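Local coordinates for protein transcriptional regulator URE2 (Saccharomyces cerevisiae, PDB 1K0A) that represses nitrogen-utilization genes by holding GATA-type transcriptional activators in the cytoplasm, and has glutathione peroxidase activity in its glutathione-transferase-like part, at residues 21-26 with 48-53; 31-36 with 85-90. One frame throughout, in Å; residues are numbered along the deposited sequence.

In the fold
Both contacts lie in the thioredoxin-like N-terminal domain of the glutathione transferase fold, their centres 13 Å apart, and their segments alternate along the chain: 21-26, 31-36, 48-53, 85-90. Contact 1 pairs strands 20-24 and 45-49, the second of which is an outermost strand of the four-stranded mixed sheet. Helix 29-41, which connects those strands, supplies one side of contact 2, where it meets the start of helix 87-102. The contacts also touch directly, as Gly31 CA packs on Ser24 OG. S-hexylglutathione bridges them: its γ-glutamyl end is held at contact 2, whereas a carboxylate oxygen at its glycyl end lies over Phe52 of contact 1.

Contact 1: 21-26 with 48-53. With GTX (S-hexylglutathione), chain C.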
# COMPACT_ATOMS: atom_id res chain seq x y z
N THR A 21 -1.62 12.34 -17.45
CA THR A 21 -1.76 13.58 -16.71
C THR A 21 -1.62 13.14 -15.26
O THR A 21 -2.31 12.23 -14.81
CB THR A 21 -3.13 14.24 -16.94
OG1 THR A 21 -3.18 14.74 -18.28
CG2 THR A 21 -3.32 15.41 -15.97
N LEU A 22 -0.71 13.79 -14.56
CA LEU A 22 -0.44 13.45 -13.18
C LEU A 22 -0.97 14.52 -12.26
O LEU A 22 -0.67 15.70 -12.42
CB LEU A 22 1.07 13.31 -12.95
CG LEU A 22 1.64 12.52 -11.76
CD1 LEU A 22 2.91 13.22 -11.30
CD2 LEU A 22 0.65 12.43 -10.61
N PHE A 23 -1.78 14.12 -11.29
CA PHE A 23 -2.29 15.06 -10.31
C PHE A 23 -1.35 14.90 -9.11
O PHE A 23 -1.17 13.80 -8.60
CB PHE A 23 -3.73 14.73 -9.93
CG PHE A 23 -4.70 15.03 -11.02
CD1 PHE A 23 -5.10 14.04 -11.91
CD2 PHE A 23 -5.16 16.33 -11.21
CE1 PHE A 23 -5.95 14.33 -12.97
CE2 PHE A 23 -6.01 16.64 -12.27
CZ PHE A 23 -6.41 15.64 -13.15
N SER A 24 -0.75 16.00 -8.69
CA SER A 24 0.19 15.93 -7.59
C SER A 24 0.20 17.20 -6.77
O SER A 24 -0.68 18.05 -6.91
CB SER A 24 1.60 15.66 -8.14
OG SER A 24 2.53 15.38 -7.10
N HIS A 25 1.20 17.30 -5.91
CA HIS A 25 1.39 18.47 -5.07
C HIS A 25 2.89 18.74 -4.94
O HIS A 25 3.70 17.81 -4.94
CB HIS A 25 0.79 18.26 -3.69
CG HIS A 25 0.74 19.51 -2.88
ND1 HIS A 25 -0.41 20.27 -2.75
CD2 HIS A 25 1.72 20.20 -2.24
CE1 HIS A 25 -0.14 21.36 -2.07
NE2 HIS A 25 1.15 21.35 -1.75
N ARG A 26 3.25 20.01 -4.83
CA ARG A 26 4.65 20.40 -4.73
C ARG A 26 5.34 19.84 -3.49
O ARG A 26 6.56 19.68 -3.47
CB ARG A 26 4.74 21.93 -4.75
CG ARG A 26 3.90 22.55 -5.87
CD ARG A 26 3.73 24.06 -5.72
NE ARG A 26 2.85 24.59 -6.77
CZ ARG A 26 3.12 24.53 -8.07
NH1 ARG A 26 4.24 23.95 -8.50
NH2 ARG A 26 2.25 25.02 -8.95
N ILE A 48 -0.50 18.35 -12.85
CA ILE A 48 -1.40 19.37 -12.36
C ILE A 48 -1.25 19.40 -10.85
O ILE A 48 -1.61 18.44 -10.16
CB ILE A 48 -2.87 19.04 -12.71
CG1 ILE A 48 -3.09 19.25 -14.20
CG2 ILE A 48 -3.81 19.93 -11.90
CD1 ILE A 48 -4.48 18.90 -14.67
N PHE A 49 -0.68 20.49 -10.34
CA PHE A 49 -0.49 20.66 -8.91
C PHE A 49 -1.74 21.26 -8.31
O PHE A 49 -1.96 22.47 -8.40
CB PHE A 49 0.71 21.56 -8.61
CG PHE A 49 2.00 21.02 -9.12
CD1 PHE A 49 2.45 21.33 -10.40
CD2 PHE A 49 2.76 20.15 -8.34
CE1 PHE A 49 3.63 20.78 -10.89
CE2 PHE A 49 3.94 19.60 -8.82
CZ PHE A 49 4.38 19.91 -10.10
N LEU A 50 -2.56 20.41 -7.71
CA LEU A 50 -3.79 20.86 -7.10
C LEU A 50 -3.52 21.80 -5.93
O LEU A 50 -2.46 21.75 -5.31
CB LEU A 50 -4.60 19.67 -6.60
CG LEU A 50 -5.20 18.70 -7.61
CD1 LEU A 50 -5.92 17.59 -6.87
CD2 LEU A 50 -6.16 19.43 -8.53
N ASP A 51 -4.50 22.66 -5.64
CA ASP A 51 -4.42 23.59 -4.53
C ASP A 51 -5.62 23.27 -3.64
O ASP A 51 -6.75 23.66 -3.95
CB ASP A 51 -4.50 25.04 -5.00
CG ASP A 51 -4.35 26.04 -3.86
OD1 ASP A 51 -5.19 26.00 -2.92
OD2 ASP A 51 -3.41 26.86 -3.89
N PHE A 52 -5.36 22.56 -2.55
CA PHE A 52 -6.43 22.16 -1.64
C PHE A 52 -7.06 23.35 -0.93
O PHE A 52 -8.25 23.31 -0.58
CB PHE A 52 -5.90 21.14 -0.63
CG PHE A 52 -5.48 19.83 -1.26
CD1 PHE A 52 -4.34 19.76 -2.07
CD2 PHE A 52 -6.23 18.67 -1.07
CE1 PHE A 52 -3.96 18.56 -2.67
CE2 PHE A 52 -5.87 17.47 -1.67
CZ PHE A 52 -4.73 17.41 -2.47
N ASN A 53 -6.29 24.41 -0.71
CA ASN A 53 -6.82 25.60 -0.05
C ASN A 53 -7.91 26.25 -0.89
O ASN A 53 -8.79 26.93 -0.37
CB ASN A 53 -5.70 26.61 0.21
CG ASN A 53 -5.11 26.46 1.60
OD1 ASN A 53 -4.58 25.40 1.95
ND2 ASN A 53 -5.23 27.51 2.40
N1 GTX C . -1.79 6.17 0.28
CA1 GTX C . -1.72 7.41 -0.63
C1 GTX C . -0.78 7.10 -1.77
O11 GTX C . -1.02 7.57 -2.90
O12 GTX C . 0.31 6.29 -1.52
CB1 GTX C . -1.24 8.64 0.23
CG1 GTX C . -1.13 9.97 -0.59
CD1 GTX C . -1.02 11.15 0.32
OE1 GTX C . -0.78 11.02 1.56
N2 GTX C . -1.18 12.33 -0.30
CA2 GTX C . -1.10 13.58 0.47
C2 GTX C . -2.40 14.45 0.19
O2 GTX C . -2.95 14.41 -0.90
CB2 GTX C . 0.11 14.47 -0.02
SG2 GTX C . 1.72 13.66 0.20
C1S GTX C . 1.82 13.12 1.94
C2S GTX C . 1.80 14.30 2.91
C3S GTX C . 2.60 14.10 4.19
C4S GTX C . 3.52 15.23 4.70
C5S GTX C . 4.56 15.80 3.70
C6S GTX C . 5.70 14.85 3.29
N3 GTX C . -2.86 15.18 1.16
CA3 GTX C . -3.89 14.70 2.10
C3 GTX C . -4.92 15.76 2.29
O31 GTX C . -5.94 15.65 3.04
O32 GTX C . -4.68 16.87 1.59
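Thr21 begins the contact through its methyl, CG2 lying 3.9 Å from Ile48 CD1, while its hydroxyl is hydrogen-bonded to His77. The pairing belongs to the beta-alpha-beta unit of the thioredoxin-like domain: strands 20-24 and 45-49 run parallel, joined through helix 29-41, with Phe23 beside Ile48 and Ser24 beside Phe49. Leu22 contributes its backbone, its O accepting a hydrogen bond from Ile48 N at 2.7 Å.

The Phe23 and Ile48 side chains project from the same face of the sheet and lie alongside one another. Phe23 CG and Ile48 CG1 are each anti to their own carbonyl carbon (chi1 near -71° in both), so that both lean the same way from the sheet. Phe23 CE2 approaches Ile48 CD1 to 3.6 Å. Phe62 adds an edge-to-face partner to the Phe23 ring, and helix 8-11 packs on Ile48.

Ser24 makes two more backbone bonds, the second to Leu50, just past the end of strand 45-49. Its N donates to Ile48 O at 3.0 Å. Its O receives Leu50 N at 3.1 Å, a more bent bond with 140° at the hydrogen. His25 follows just beyond the strand, its ND1 3.9 Å from CE1 of Phe52. The same Phe52 ring has a carboxylate oxygen of S-hexylglutathione, O32, over one face, so the loop after strand 45-49 reaches the ligand site; Phe52 also meets His57, a glutathione-binding residue.

Arg26 closes the segment with a cation-pi stack. Its chain is extended from CG to NE and crosses the Phe49 side chain at about a right angle, bringing the guanidinium flat onto the ring with planes 20° apart. The overlap is off-centre: NH1 sits 3.7 Å from Phe49 CG, above the rim of the ring.

Contact 2: 31-36 with 85-90; sequences GFKVAI and WESGAI. With GTX (S-hexylglutathione), chain C.
Lys33 NZ donates to Ser87 OG at 2.7 Å, a polar link between the two segments, and Lys33 CE lies close to the same oxygen. Beside this pair, Val34 CG1 packs against Ile90 CG2 at 3.5 Å, the two side chains crossing at about a right angle. Val34 has CG1 anti to its backbone N (chi1 -176°), which sends that branch to Ile90 and sets CG2 near both Ile90 CD1 and Ser87 CB.

Ser87 OG is gripped twice: besides receiving the lysine N-H, it donates to carboxylate oxygen O12 of S-hexylglutathione at 2.8 Å. The ligand's other carboxylate oxygen, O11, accepts Ser87 N along a nearly straight bond of 2.8 Å, with 171° at the hydrogen. Here the thioredoxin-like domain uses the start of helix 87-102 to hold the γ-glutamyl carboxylate, as in other glutathione transferases; the helix dipole and the nearby lysine charge probably both favour the anion. Glu86 occupies the N-cap position, and its chain bends at chi2 (-65°) to carry OE2 to 2.7 Å from ligand N1, which donates to it. Amino and carboxylate groups of the γ-glutamyl end are thereby read by adjacent residues.

Farther out, helix 112-142 packs on both members of this lysine-serine pair, Gln125 and Thr126 touching Lys33 and Thr126 touching Ser87. Ile84 of strand 82-85 packs on Ile90, while Pro72 backs Val34. Trp121 and Phe124 of the second subunit meet Trp85 edge-to-face, and Ala120 of that subunit packs on Glu86.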
# COMPACT_ATOMS: atom_id res chain seq x y z
N GLY A 31 3.60 12.01 -4.74
CA GLY A 31 3.37 12.49 -6.08
C GLY A 31 4.64 12.45 -6.91
O GLY A 31 4.62 12.07 -8.08
N PHE A 32 5.76 12.84 -6.32
CA PHE A 32 7.01 12.82 -7.05
C PHE A 32 7.46 11.39 -7.32
O PHE A 32 8.19 11.12 -8.28
CB PHE A 32 8.06 13.62 -6.28
CG PHE A 32 7.84 15.11 -6.36
CD1 PHE A 32 8.49 15.88 -7.33
CD2 PHE A 32 6.89 15.73 -5.54
CE1 PHE A 32 8.19 17.23 -7.49
CE2 PHE A 32 6.59 17.08 -5.70
CZ PHE A 32 7.24 17.83 -6.67
N LYS A 33 7.00 10.47 -6.49
CA LYS A 33 7.33 9.07 -6.67
C LYS A 33 6.83 8.63 -8.05
O LYS A 33 7.55 7.99 -8.82
CB LYS A 33 6.64 8.25 -5.56
CG LYS A 33 7.14 6.82 -5.42
CD LYS A 33 6.51 6.12 -4.21
CE LYS A 33 5.09 5.70 -4.49
NZ LYS A 33 4.53 4.81 -3.43
N VAL A 34 5.61 9.00 -8.39
CA VAL A 34 5.03 8.64 -9.67
C VAL A 34 5.75 9.34 -10.82
O VAL A 34 6.01 8.74 -11.87
CB VAL A 34 3.51 8.96 -9.72
CG1 VAL A 34 2.92 8.49 -11.02
CG2 VAL A 34 2.81 8.28 -8.57
N ALA A 35 6.09 10.61 -10.62
CA ALA A 35 6.81 11.40 -11.63
C ALA A 35 8.14 10.71 -11.92
O ALA A 35 8.55 10.56 -13.07
CB ALA A 35 7.05 12.82 -11.14
N ILE A 36 8.82 10.27 -10.87
CA ILE A 36 10.09 9.58 -11.01
C ILE A 36 9.92 8.37 -11.92
O ILE A 36 10.63 8.21 -12.91
CB ILE A 36 10.62 9.12 -9.62
CG1 ILE A 36 11.03 10.35 -8.79
CG2 ILE A 36 11.80 8.17 -9.77
CD1 ILE A 36 11.31 10.04 -7.33
N TRP A 85 -5.70 5.64 -8.76
CA TRP A 85 -5.36 6.41 -7.57
C TRP A 85 -4.47 5.54 -6.72
O TRP A 85 -4.31 4.37 -7.02
CB TRP A 85 -6.62 6.87 -6.80
CG TRP A 85 -7.70 5.85 -6.70
CD1 TRP A 85 -8.42 5.31 -7.73
CD2 TRP A 85 -8.20 5.25 -5.50
NE1 TRP A 85 -9.34 4.41 -7.24
CE2 TRP A 85 -9.23 4.35 -5.88
CE3 TRP A 85 -7.89 5.38 -4.14
CZ2 TRP A 85 -9.95 3.58 -4.95
CZ3 TRP A 85 -8.61 4.61 -3.20
CH2 TRP A 85 -9.62 3.72 -3.62
N GLU A 86 -3.89 6.12 -5.66
CA GLU A 86 -2.94 5.43 -4.79
C GLU A 86 -1.62 5.24 -5.57
O GLU A 86 -1.58 4.54 -6.60
CB GLU A 86 -3.47 4.08 -4.31
CG GLU A 86 -4.49 4.18 -3.18
CD GLU A 86 -3.90 4.74 -1.88
OE1 GLU A 86 -4.56 5.59 -1.25
OE2 GLU A 86 -2.78 4.33 -1.48
N SER A 87 -0.56 5.88 -5.08
CA SER A 87 0.77 5.82 -5.70
C SER A 87 1.27 4.41 -6.00
O SER A 87 1.87 4.17 -7.05
CB SER A 87 1.80 6.55 -4.82
OG SER A 87 2.07 5.86 -3.61
N GLY A 88 1.01 3.48 -5.08
CA GLY A 88 1.44 2.11 -5.28
C GLY A 88 0.70 1.39 -6.40
O GLY A 88 1.28 0.56 -7.09
N ALA A 89 -0.57 1.72 -6.60
CA ALA A 89 -1.34 1.07 -7.66
C ALA A 89 -0.89 1.64 -8.99
O ALA A 89 -0.80 0.92 -9.99
CB ALA A 89 -2.85 1.29 -7.45
N ILE A 90 -0.62 2.94 -8.99
CA ILE A 90 -0.14 3.63 -10.19
C ILE A 90 1.19 3.03 -10.59
O ILE A 90 1.41 2.75 -11.77
CB ILE A 90 0.06 5.15 -9.93
CG1 ILE A 90 -1.28 5.81 -9.59
CG2 ILE A 90 0.66 5.81 -11.16
CD1 ILE A 90 -1.16 7.29 -9.24
N1 GTX C . -1.79 6.17 0.28
CA1 GTX C . -1.72 7.41 -0.63
C1 GTX C . -0.78 7.10 -1.77
O11 GTX C . -1.02 7.57 -2.90
O12 GTX C . 0.31 6.29 -1.52
CB1 GTX C . -1.24 8.64 0.23
CG1 GTX C . -1.13 9.97 -0.59
CD1 GTX C . -1.02 11.15 0.32
OE1 GTX C . -0.78 11.02 1.56
N2 GTX C . -1.18 12.33 -0.30
CA2 GTX C . -1.10 13.58 0.47
C2 GTX C . -2.40 14.45 0.19
O2 GTX C . -2.95 14.41 -0.90
CB2 GTX C . 0.11 14.47 -0.02
SG2 GTX C . 1.72 13.66 0.20
C1S GTX C . 1.82 13.12 1.94
C2S GTX C . 1.80 14.30 2.91
C3S GTX C . 2.60 14.10 4.19
C4S GTX C . 3.52 15.23 4.70
C5S GTX C . 4.56 15.80 3.70
C6S GTX C . 5.70 14.85 3.29
N3 GTX C . -2.86 15.18 1.16
CA3 GTX C . -3.89 14.70 2.10
C3 GTX C . -4.92 15.76 2.29
O31 GTX C . -5.94 15.65 3.04
O32 GTX C . -4.68 16.87 1.59